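Local structure of ESX secretion system protein EccC (Thermomonospora curvata, 4NH0) at residues L598-L607 / F861-T872; S670-T678 / G697-L707. The protein forms part of the ESX type VII secretion system, which exports proteins such as EsxA and EsxB, and is a weak ATPase that might be the translocase subunit. One frame throughout, in Å; residues are numbered along the deposited sequence.

Contact 1. Residues L598-L607 / F861-T872; sequences LDVPPTLDEL and FLTALPRIDGDT. With ATP (adenosine-5'-triphosphate), chain G.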
loop_
_atom_site.group_PDB
_atom_site.type_symbol
_atom_site.label_atom_id
_atom_site.label_comp_id
_atom_site.label_asym_id
_atom_site.label_seq_id
_atom_site.Cartn_x
_atom_site.Cartn_y
_atom_site.Cartn_z
ATOM N N LEU A 598 -13.240 13.807 1.991
ATOM C CA LEU A 598 -11.931 13.161 2.081
ATOM C C LEU A 598 -10.815 14.079 2.573
ATOM O O LEU A 598 -9.930 14.453 1.804
ATOM C CB LEU A 598 -11.549 12.590 0.713
ATOM C CG LEU A 598 -11.104 11.129 0.651
ATOM C CD1 LEU A 598 -12.197 10.217 1.177
ATOM C CD2 LEU A 598 -10.731 10.754 -0.774
ATOM N N ASP A 599 -10.851 14.438 3.851
ATOM C CA ASP A 599 -9.796 15.260 4.430
ATOM C C ASP A 599 -9.034 14.485 5.496
ATOM O O ASP A 599 -7.846 14.207 5.346
ATOM C CB ASP A 599 -10.374 16.547 5.024
ATOM C CG ASP A 599 -9.298 17.486 5.533
ATOM O OD1 ASP A 599 -8.203 17.518 4.934
ATOM O OD2 ASP A 599 -9.545 18.192 6.533
ATOM N N VAL A 600 -9.731 14.138 6.571
ATOM C CA VAL A 600 -9.127 13.394 7.669
ATOM C C VAL A 600 -9.255 11.889 7.442
ATOM O O VAL A 600 -10.349 11.383 7.190
ATOM C CB VAL A 600 -9.766 13.781 9.021
ATOM C CG1 VAL A 600 -11.282 13.867 8.896
ATOM C CG2 VAL A 600 -9.360 12.802 10.107
ATOM N N PRO A 601 -8.126 11.168 7.520
ATOM C CA PRO A 601 -8.096 9.718 7.309
ATOM C C PRO A 601 -8.740 8.944 8.452
ATOM O O PRO A 601 -8.727 9.412 9.589
ATOM C CB PRO A 601 -6.599 9.413 7.225
ATOM C CG PRO A 601 -5.965 10.476 8.047
ATOM C CD PRO A 601 -6.786 11.711 7.803
ATOM N N PRO A 602 -9.307 7.767 8.149
ATOM C CA PRO A 602 -9.911 6.904 9.165
ATOM C C PRO A 602 -8.879 6.003 9.830
ATOM O O PRO A 602 -7.728 5.967 9.401
ATOM C CB PRO A 602 -10.910 6.079 8.358
ATOM C CG PRO A 602 -10.246 5.933 7.031
ATOM C CD PRO A 602 -9.489 7.221 6.792
ATOM N N THR A 603 -9.290 5.290 10.872
ATOM C CA THR A 603 -8.424 4.306 11.504
ATOM C C THR A 603 -9.008 2.916 11.295
ATOM O O THR A 603 -10.135 2.778 10.822
ATOM C CB THR A 603 -8.243 4.584 13.005
ATOM O OG1 THR A 603 -9.524 4.615 13.644
ATOM C CG2 THR A 603 -7.547 5.917 13.216
ATOM N N LEU A 604 -8.243 1.888 11.643
ATOM C CA LEU A 604 -8.666 0.516 11.390
ATOM C C LEU A 604 -9.837 0.097 12.274
ATOM O O LEU A 604 -10.677 -0.699 11.859
ATOM C CB LEU A 604 -7.491 -0.444 11.576
ATOM C CG LEU A 604 -6.410 -0.337 10.499
ATOM C CD1 LEU A 604 -5.350 -1.410 10.680
ATOM C CD2 LEU A 604 -7.028 -0.420 9.113
ATOM N N ASP A 605 -9.899 0.635 13.488
ATOM C CA ASP A 605 -11.017 0.343 14.378
ATOM C C ASP A 605 -12.280 1.047 13.892
ATOM O O ASP A 605 -13.396 0.634 14.204
ATOM C CB ASP A 605 -10.694 0.755 15.817
ATOM C CG ASP A 605 -10.209 2.189 15.923
ATOM O OD1 ASP A 605 -10.238 2.909 14.906
ATOM O OD2 ASP A 605 -9.806 2.597 17.031
ATOM N N GLU A 606 -12.089 2.115 13.125
ATOM C CA GLU A 606 -13.198 2.879 12.568
ATOM C C GLU A 606 -13.853 2.133 11.412
ATOM O O GLU A 606 -15.052 2.269 11.170
ATOM C CB GLU A 606 -12.715 4.252 12.096
ATOM C CG GLU A 606 -13.341 5.427 12.824
ATOM C CD GLU A 606 -12.691 6.748 12.464
ATOM O OE1 GLU A 606 -12.582 7.050 11.257
ATOM O OE2 GLU A 606 -12.285 7.485 13.387
ATOM N N LEU A 607 -13.056 1.343 10.702
ATOM C CA LEU A 607 -13.532 0.627 9.526
ATOM C C LEU A 607 -13.857 -0.828 9.844
ATOM O O LEU A 607 -14.187 -1.609 8.952
ATOM C CB LEU A 607 -12.489 0.696 8.410
ATOM C CG LEU A 607 -12.076 2.099 7.965
ATOM C CD1 LEU A 607 -10.945 2.035 6.955
ATOM C CD2 LEU A 607 -13.266 2.848 7.390
ATOM N N PHE A 861 -9.678 7.527 -3.082
ATOM C CA PHE A 861 -9.794 6.985 -1.737
ATOM C C PHE A 861 -8.699 7.542 -0.841
ATOM O O PHE A 861 -7.763 8.185 -1.313
ATOM C CB PHE A 861 -9.740 5.454 -1.756
ATOM C CG PHE A 861 -8.367 4.891 -1.997
ATOM C CD1 PHE A 861 -7.556 4.528 -0.934
ATOM C CD2 PHE A 861 -7.894 4.708 -3.283
ATOM C CE1 PHE A 861 -6.297 4.007 -1.151
ATOM C CE2 PHE A 861 -6.635 4.183 -3.504
ATOM C CZ PHE A 861 -5.837 3.835 -2.436
ATOM N N LEU A 862 -8.824 7.287 0.456
ATOM C CA LEU A 862 -7.853 7.762 1.429
ATOM C C LEU A 862 -7.456 6.629 2.366
ATOM O O LEU A 862 -8.290 6.107 3.106
ATOM C CB LEU A 862 -8.421 8.943 2.216
ATOM C CG LEU A 862 -7.493 9.650 3.203
ATOM C CD1 LEU A 862 -6.250 10.151 2.495
ATOM C CD2 LEU A 862 -8.223 10.800 3.871
ATOM N N THR A 863 -6.183 6.249 2.324
ATOM C CA THR A 863 -5.681 5.138 3.124
ATOM C C THR A 863 -5.861 5.393 4.612
ATOM O O THR A 863 -5.510 6.459 5.113
ATOM C CB THR A 863 -4.190 4.870 2.850
ATOM O OG1 THR A 863 -3.405 5.953 3.362
ATOM C CG2 THR A 863 -3.940 4.732 1.364
ATOM N N ALA A 864 -6.409 4.409 5.317
ATOM C CA ALA A 864 -6.596 4.522 6.755
ATOM C C ALA A 864 -5.256 4.476 7.473
ATOM O O ALA A 864 -4.221 4.231 6.858
ATOM C CB ALA A 864 -7.507 3.419 7.263
ATOM N N LEU A 865 -5.280 4.718 8.778
ATOM C CA LEU A 865 -4.068 4.671 9.586
ATOM C C LEU A 865 -4.019 3.375 10.388
ATOM O O LEU A 865 -5.043 2.918 10.894
ATOM C CB LEU A 865 -3.994 5.883 10.518
ATOM C CG LEU A 865 -3.210 7.099 10.018
ATOM C CD1 LEU A 865 -3.743 7.597 8.685
ATOM C CD2 LEU A 865 -3.234 8.212 11.053
ATOM N N PRO A 866 -2.824 2.779 10.511
ATOM C CA PRO A 866 -2.671 1.497 11.205
ATOM C C PRO A 866 -2.851 1.626 12.712
ATOM O O PRO A 866 -1.954 1.260 13.472
ATOM C CB PRO A 866 -1.238 1.089 10.860
ATOM C CG PRO A 866 -0.529 2.380 10.672
ATOM C CD PRO A 866 -1.530 3.316 10.052
ATOM N N ARG A 867 -3.999 2.142 13.135
ATOM C CA ARG A 867 -4.264 2.376 14.548
ATOM C C ARG A 867 -5.589 1.758 14.976
ATOM O O ARG A 867 -6.489 1.569 14.157
ATOM C CB ARG A 867 -4.274 3.878 14.848
ATOM C CG ARG A 867 -3.167 4.661 14.165
ATOM C CD ARG A 867 -3.217 6.135 14.532
ATOM N NE ARG A 867 -3.024 6.346 15.962
ATOM C CZ ARG A 867 -2.823 7.535 16.521
ATOM N NH1 ARG A 867 -2.786 8.626 15.769
ATOM N NH2 ARG A 867 -2.657 7.633 17.831
ATOM N N ILE A 868 -5.702 1.442 16.261
ATOM C CA ILE A 868 -6.957 0.969 16.828
ATOM C C ILE A 868 -7.330 1.814 18.039
ATOM O O ILE A 868 -8.210 1.448 18.819
ATOM C CB ILE A 868 -6.885 -0.518 17.237
ATOM C CG1 ILE A 868 -5.814 -0.733 18.308
ATOM C CG2 ILE A 868 -6.610 -1.392 16.026
ATOM C CD1 ILE A 868 -6.370 -1.123 19.660
ATOM N N ASP A 869 -6.656 2.951 18.189
ATOM C CA ASP A 869 -6.912 3.851 19.306
ATOM C C ASP A 869 -8.065 4.804 19.008
ATOM O O ASP A 869 -8.906 5.063 19.868
ATOM C CB ASP A 869 -5.648 4.643 19.660
ATOM C CG ASP A 869 -4.994 5.285 18.448
ATOM O OD1 ASP A 869 -5.702 5.586 17.465
ATOM O OD2 ASP A 869 -3.763 5.494 18.482
ATOM N N GLY A 870 -8.101 5.322 17.785
ATOM C CA GLY A 870 -9.150 6.239 17.383
ATOM C C GLY A 870 -8.613 7.583 16.934
ATOM O O GLY A 870 -9.267 8.300 16.177
ATOM N N ASP A 871 -7.420 7.928 17.407
ATOM C CA ASP A 871 -6.780 9.178 17.021
ATOM C C ASP A 871 -6.431 9.152 15.538
ATOM O O ASP A 871 -5.838 8.193 15.047
ATOM C CB ASP A 871 -5.529 9.427 17.864
ATOM C CG ASP A 871 -4.888 10.770 17.579
ATOM O OD1 ASP A 871 -4.564 11.492 18.544
ATOM O OD2 ASP A 871 -4.702 11.102 16.391
ATOM N N THR A 872 -6.806 10.208 14.827
ATOM C CA THR A 872 -6.602 10.267 13.386
ATOM C C THR A 872 -5.553 11.304 13.020
ATOM O O THR A 872 -5.584 11.874 11.929
ATOM C CB THR A 872 -7.906 10.599 12.653
ATOM O OG1 THR A 872 -8.364 11.894 13.062
ATOM C CG2 THR A 872 -8.970 9.568 12.978
HETATM P PG ATP G . 9.295 7.664 1.091
HETATM O O1G ATP G . 8.982 7.710 -0.383
HETATM O O2G ATP G . 9.576 6.281 1.623
HETATM O O3G ATP G . 10.278 8.712 1.552
HETATM P PB ATP G . 6.582 7.212 1.528
HETATM O O1B ATP G . 6.837 5.798 1.981
HETATM O O2B ATP G . 6.142 7.485 0.112
HETATM O O3B ATP G . 7.908 8.082 1.793
HETATM P PA ATP G . 5.254 7.249 3.973
HETATM O O1A ATP G . 4.290 6.095 3.865
HETATM O O2A ATP G . 6.609 7.006 4.589
HETATM O O3A ATP G . 5.484 7.862 2.506
HETATM O "O5'" ATP G . 4.521 8.446 4.758
HETATM C "C5'" ATP G . 5.109 9.743 4.824
HETATM C "C4'" ATP G . 4.269 10.630 5.735
HETATM O "O4'" ATP G . 2.961 10.801 5.184
HETATM C "C3'" ATP G . 4.101 10.009 7.111
HETATM O "O3'" ATP G . 4.807 10.777 8.091
HETATM C "C2'" ATP G . 2.616 10.040 7.406
HETATM O "O2'" ATP G . 2.372 10.803 8.590
HETATM C "C1'" ATP G . 1.966 10.704 6.204
HETATM N N9 ATP G . 0.840 9.868 5.722
HETATM C C8 ATP G . 0.952 8.789 4.927
HETATM N N7 ATP G . -0.263 8.241 4.666
HETATM C C5 ATP G . -1.184 8.983 5.308
HETATM C C6 ATP G . -2.658 8.959 5.456
HETATM N N6 ATP G . -3.407 8.007 4.850
HETATM N N1 ATP G . -3.227 9.917 6.215
HETATM C C2 ATP G . -2.495 10.868 6.823
HETATM N N3 ATP G . -1.156 10.951 6.733
HETATM C C4 ATP G . -0.453 10.053 6.003
#
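Pro602 O takes a hydrogen bond from Leu865 N at 2.8 Å. This bond belongs to a single bridge that pairs Thr603 with Leu865. One residue further on, Leu604 N has two weak acceptors, Leu865 O and Arg867 O, the second at 3.1 Å. Leu865 O also receives Arg867 N across the inverse gamma turn centred on Pro866. The bridge therefore runs straight into a sharp bend.

Apolar groups fill the space beside it. Leu862 passes Leu598 in the opposite direction and puts CD2 on the backbone of Pro601, 3.6 Å from CA. The Ala864 methyl rests against Pro602 CG and Leu607 CD1, both of the 598-607 segment. Residues 861-863 lie on strand 860-863 of the mixed sheet of the second FtsK domain, paired there with strands 631-639 and 852-854. The loop 598-607 covers this strand and the turn after it. Together they line part of the adenine end of the second ATP site. Thr863 grips ATP N6 twice, through OG1 at 2.5 Å and, more weakly, through its carbonyl. Pro601 CG and Leu865 CD1 come to ATP N1 at 3.3 and 3.4 Å.

Asp605 has CG between its backbone N and carbonyl carbon, chi1 52°. This turns the carboxylate toward the chain of Ile868. Its exact placing is doubtful, because it sits too close to its neighbours in the model. An alanine here removes the carboxylate, and a gap would probably open beside the backbone of Ile868. Arg867, Asp869 and Asp871 form a salt-bridge network further along the 861-872 segment. Arg867 NH1 pairs with Asp871 OD2 at 3.2 Å, and that oxygen accepts a bond from Ser873 N.

Contact 2. Residues S670-T678 / G697-L707; sequences STMLRTLIT and GGGTLAGLAEL. With MG (magnesium ion), chain D; ATP (adenosine-5'-triphosphate), chain G.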
loop_
_atom_site.group_PDB
_atom_site.type_symbol
_atom_site.label_atom_id
_atom_site.label_comp_id
_atom_site.label_asym_id
_atom_site.label_seq_id
_atom_site.Cartn_x
_atom_site.Cartn_y
_atom_site.Cartn_z
ATOM N N SER A 670 4.974 3.509 2.464
ATOM C CA SER A 670 5.394 2.854 3.678
ATOM C C SER A 670 4.285 2.833 4.739
ATOM O O SER A 670 4.236 1.946 5.565
ATOM C CB SER A 670 6.693 3.483 4.205
ATOM O OG SER A 670 7.510 4.040 3.174
ATOM N N THR A 671 3.387 3.808 4.707
ATOM C CA THR A 671 2.261 3.847 5.630
ATOM C C THR A 671 1.212 2.828 5.211
ATOM O O THR A 671 0.667 2.106 6.045
ATOM C CB THR A 671 1.623 5.246 5.687
ATOM O OG1 THR A 671 2.627 6.220 5.996
ATOM C CG2 THR A 671 0.534 5.292 6.746
ATOM N N MET A 672 0.942 2.776 3.910
ATOM C CA MET A 672 -0.030 1.846 3.345
ATOM C C MET A 672 0.268 0.398 3.714
ATOM O O MET A 672 -0.618 -0.330 4.159
ATOM C CB MET A 672 -0.069 1.985 1.824
ATOM C CG MET A 672 -0.761 0.835 1.123
ATOM S SD MET A 672 -2.518 0.757 1.494
ATOM C CE MET A 672 -3.191 1.526 0.025
ATOM N N LEU A 673 1.520 -0.008 3.518
ATOM C CA LEU A 673 1.955 -1.364 3.828
ATOM C C LEU A 673 1.667 -1.721 5.279
ATOM O O LEU A 673 1.196 -2.817 5.576
ATOM C CB LEU A 673 3.450 -1.527 3.543
ATOM C CG LEU A 673 3.920 -1.373 2.096
ATOM C CD1 LEU A 673 5.435 -1.470 2.011
ATOM C CD2 LEU A 673 3.269 -2.415 1.209
ATOM N N ARG A 674 1.941 -0.782 6.176
ATOM C CA ARG A 674 1.769 -1.012 7.604
ATOM C C ARG A 674 0.301 -1.182 7.983
ATOM O O ARG A 674 -0.018 -1.879 8.944
ATOM C CB ARG A 674 2.394 0.134 8.399
ATOM C CG ARG A 674 3.904 0.204 8.266
ATOM C CD ARG A 674 4.490 1.333 9.092
ATOM N NE ARG A 674 4.053 2.639 8.615
ATOM C CZ ARG A 674 4.460 3.794 9.129
ATOM N NH1 ARG A 674 5.320 3.806 10.138
ATOM N NH2 ARG A 674 4.008 4.936 8.631
ATOM N N THR A 675 -0.590 -0.549 7.227
ATOM C CA THR A 675 -2.020 -0.707 7.458
ATOM C C THR A 675 -2.473 -2.089 7.020
ATOM O O THR A 675 -3.165 -2.789 7.757
ATOM C CB THR A 675 -2.846 0.344 6.704
ATOM O OG1 THR A 675 -2.788 0.078 5.299
ATOM C CG2 THR A 675 -2.313 1.730 6.974
ATOM N N LEU A 676 -2.073 -2.469 5.810
ATOM C CA LEU A 676 -2.447 -3.752 5.229
ATOM C C LEU A 676 -2.008 -4.918 6.105
ATOM O O LEU A 676 -2.770 -5.859 6.328
ATOM C CB LEU A 676 -1.845 -3.894 3.831
ATOM C CG LEU A 676 -2.180 -5.187 3.091
ATOM C CD1 LEU A 676 -3.683 -5.378 3.022
ATOM C CD2 LEU A 676 -1.574 -5.180 1.699
ATOM N N ILE A 677 -0.775 -4.852 6.595
ATOM C CA ILE A 677 -0.258 -5.864 7.506
ATOM C C ILE A 677 -1.086 -5.901 8.783
ATOM O O ILE A 677 -1.531 -6.962 9.216
ATOM C CB ILE A 677 1.215 -5.605 7.865
ATOM C CG1 ILE A 677 2.097 -5.730 6.624
ATOM C CG2 ILE A 677 1.680 -6.573 8.936
ATOM C CD1 ILE A 677 3.559 -5.448 6.885
ATOM N N THR A 678 -1.297 -4.730 9.373
ATOM C CA THR A 678 -2.059 -4.617 10.609
ATOM C C THR A 678 -3.506 -5.050 10.405
ATOM O O THR A 678 -4.082 -5.725 11.255
ATOM C CB THR A 678 -2.036 -3.180 11.155
ATOM O OG1 THR A 678 -0.710 -2.648 11.047
ATOM C CG2 THR A 678 -2.471 -3.153 12.609
ATOM N N GLY A 697 12.117 1.142 2.255
ATOM C CA GLY A 697 11.532 2.465 2.126
ATOM C C GLY A 697 11.299 3.223 3.422
ATOM O O GLY A 697 10.161 3.554 3.749
ATOM N N GLY A 698 12.367 3.509 4.163
ATOM C CA GLY A 698 12.258 4.352 5.343
ATOM C C GLY A 698 12.562 3.685 6.672
ATOM O O GLY A 698 12.847 4.363 7.660
ATOM N N GLY A 699 12.497 2.360 6.702
ATOM C CA GLY A 699 12.757 1.619 7.923
ATOM C C GLY A 699 11.597 1.706 8.896
ATOM O O GLY A 699 11.757 1.453 10.089
ATOM N N THR A 700 10.426 2.062 8.380
ATOM C CA THR A 700 9.244 2.257 9.212
ATOM C C THR A 700 8.589 0.938 9.606
ATOM O O THR A 700 7.853 0.875 10.590
ATOM C CB THR A 700 8.200 3.135 8.500
ATOM O OG1 THR A 700 7.887 2.566 7.223
ATOM C CG2 THR A 700 8.736 4.541 8.301
ATOM N N LEU A 701 8.858 -0.112 8.837
ATOM C CA LEU A 701 8.263 -1.421 9.088
ATOM C C LEU A 701 8.761 -2.045 10.386
ATOM O O LEU A 701 8.137 -2.959 10.920
ATOM C CB LEU A 701 8.547 -2.372 7.924
ATOM C CG LEU A 701 7.772 -2.136 6.628
ATOM C CD1 LEU A 701 8.190 -3.140 5.570
ATOM C CD2 LEU A 701 6.280 -2.218 6.883
ATOM N N ALA A 702 9.883 -1.544 10.892
ATOM C CA ALA A 702 10.494 -2.090 12.100
ATOM C C ALA A 702 9.607 -1.908 13.330
ATOM O O ALA A 702 9.839 -2.528 14.366
ATOM C CB ALA A 702 11.851 -1.450 12.334
ATOM N N GLY A 703 8.593 -1.058 13.212
ATOM C CA GLY A 703 7.667 -0.822 14.302
ATOM C C GLY A 703 6.704 -1.976 14.506
ATOM O O GLY A 703 6.127 -2.132 15.581
ATOM N N LEU A 704 6.531 -2.788 13.469
ATOM C CA LEU A 704 5.623 -3.926 13.526
ATOM C C LEU A 704 6.367 -5.223 13.818
ATOM O O LEU A 704 5.780 -6.301 13.781
ATOM C CB LEU A 704 4.849 -4.060 12.213
ATOM C CG LEU A 704 3.982 -2.876 11.787
ATOM C CD1 LEU A 704 3.321 -3.157 10.449
ATOM C CD2 LEU A 704 2.940 -2.570 12.844
ATOM N N ALA A 705 7.657 -5.112 14.115
ATOM C CA ALA A 705 8.509 -6.282 14.298
ATOM C C ALA A 705 8.097 -7.133 15.495
ATOM O O ALA A 705 8.397 -8.325 15.547
ATOM C CB ALA A 705 9.960 -5.852 14.440
ATOM N N GLU A 706 7.413 -6.520 16.454
ATOM C CA GLU A 706 7.016 -7.225 17.666
ATOM C C GLU A 706 5.652 -7.890 17.519
ATOM O O GLU A 706 5.161 -8.526 18.451
ATOM C CB GLU A 706 7.010 -6.271 18.861
ATOM C CG GLU A 706 8.387 -5.742 19.226
ATOM C CD GLU A 706 8.365 -4.842 20.444
ATOM O OE1 GLU A 706 7.887 -5.291 21.506
ATOM O OE2 GLU A 706 8.825 -3.686 20.339
ATOM N N LEU A 707 5.041 -7.737 16.350
ATOM C CA LEU A 707 3.799 -8.437 16.049
ATOM C C LEU A 707 4.038 -9.939 16.042
ATOM O O LEU A 707 5.078 -10.402 15.581
ATOM C CB LEU A 707 3.232 -7.992 14.700
ATOM C CG LEU A 707 2.314 -6.771 14.680
ATOM C CD1 LEU A 707 1.980 -6.391 13.250
ATOM C CD2 LEU A 707 1.047 -7.050 15.466
HETATM MG MG MG D . 9.082 4.365 2.199
HETATM P PG ATP G . 9.295 7.664 1.091
HETATM O O1G ATP G . 8.982 7.710 -0.383
HETATM O O2G ATP G . 9.576 6.281 1.623
HETATM O O3G ATP G . 10.278 8.712 1.552
HETATM P PB ATP G . 6.582 7.212 1.528
HETATM O O1B ATP G . 6.837 5.798 1.981
HETATM O O2B ATP G . 6.142 7.485 0.112
HETATM O O3B ATP G . 7.908 8.082 1.793
HETATM P PA ATP G . 5.254 7.249 3.973
HETATM O O1A ATP G . 4.290 6.095 3.865
HETATM O O2A ATP G . 6.609 7.006 4.589
HETATM O O3A ATP G . 5.484 7.862 2.506
HETATM O "O5'" ATP G . 4.521 8.446 4.758
HETATM C "C5'" ATP G . 5.109 9.743 4.824
HETATM C "C4'" ATP G . 4.269 10.630 5.735
HETATM O "O4'" ATP G . 2.961 10.801 5.184
HETATM C "C3'" ATP G . 4.101 10.009 7.111
HETATM O "O3'" ATP G . 4.807 10.777 8.091
HETATM C "C2'" ATP G . 2.616 10.040 7.406
HETATM O "O2'" ATP G . 2.372 10.803 8.590
HETATM C "C1'" ATP G . 1.966 10.704 6.204
HETATM N N9 ATP G . 0.840 9.868 5.722
HETATM C C8 ATP G . 0.952 8.789 4.927
HETATM N N7 ATP G . -0.263 8.241 4.666
HETATM C C5 ATP G . -1.184 8.983 5.308
HETATM C C6 ATP G . -2.658 8.959 5.456
HETATM N N6 ATP G . -3.407 8.007 4.850
HETATM N N1 ATP G . -3.227 9.917 6.215
HETATM C C2 ATP G . -2.495 10.868 6.823
HETATM N N3 ATP G . -1.156 10.951 6.733
HETATM C C4 ATP G . -0.453 10.053 6.003
HETATM O O HOH W 1 8.817 5.744 3.685
#
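Arg674 sets CG anti to its carbonyl carbon (chi1 -66°) and bends at chi3 (-65°), which brings its guanidinium against Thr700. Thr700 lies over one face, with CB 3.4 Å from Arg674 NH1, and the two side chains cross at about a right angle. Arg674 NH2 also donates to Thr671 OG1, which lies close to the guanidinium plane. The group is thus held both at a face and through an N-H.

Ser670 OG and Gly697 O both bind the magnesium ion, at 1.9 and 2.1 Å. The exact place of Ser670 OG is less certain, as it crowds ATP O1B in the model. ATP O2G and a water are further ligands. Ser670 is the last residue of the Walker A P-loop. It and Thr671 lie in the first turn of helix 669-683. Gly697 lies just after strand 689-694, in the loop to strand 710-714. A side chain on Gly697 would run into the metal. Thr671 OG1 donates to ATP O1A at 2.7 Å.

Further along the helix the packing is mostly apolar. Leu701 CD2 reaches Arg674 CG at 3.7 Å, and Leu704 CD1 lies 4.0 Å from Arg674 CB. Leu704 also meets Ile677 CG2. Ile881 of helix 877-891 touches both Arg674 and Leu704.

In the fold
Contacts 1 and 2 hold opposite ends of one ATP molecule in the second FtsK domain. Contact 1 meets the adenine. Contact 2 supplies part of the phosphate and magnesium site. The side chain of Thr863 is about 13 Å from the bound magnesium ion. The centres of the contacts are 15 Å apart, yet they touch. Helix 669-683 packs on the strand and turn of 861-872: Met672 CE lies 3.6 Å from Thr863 CG2, and Thr675 CG2 lies 3.6 Å from Pro866 CD. Pro866 CB also meets Arg674 O at 3.7 Å. Along the chain, both segments of contact 2 fall between those of contact 1. Probably only the first FtsK domain hydrolyses ATP, so this site, which holds ATP, is probably not hydrolytic.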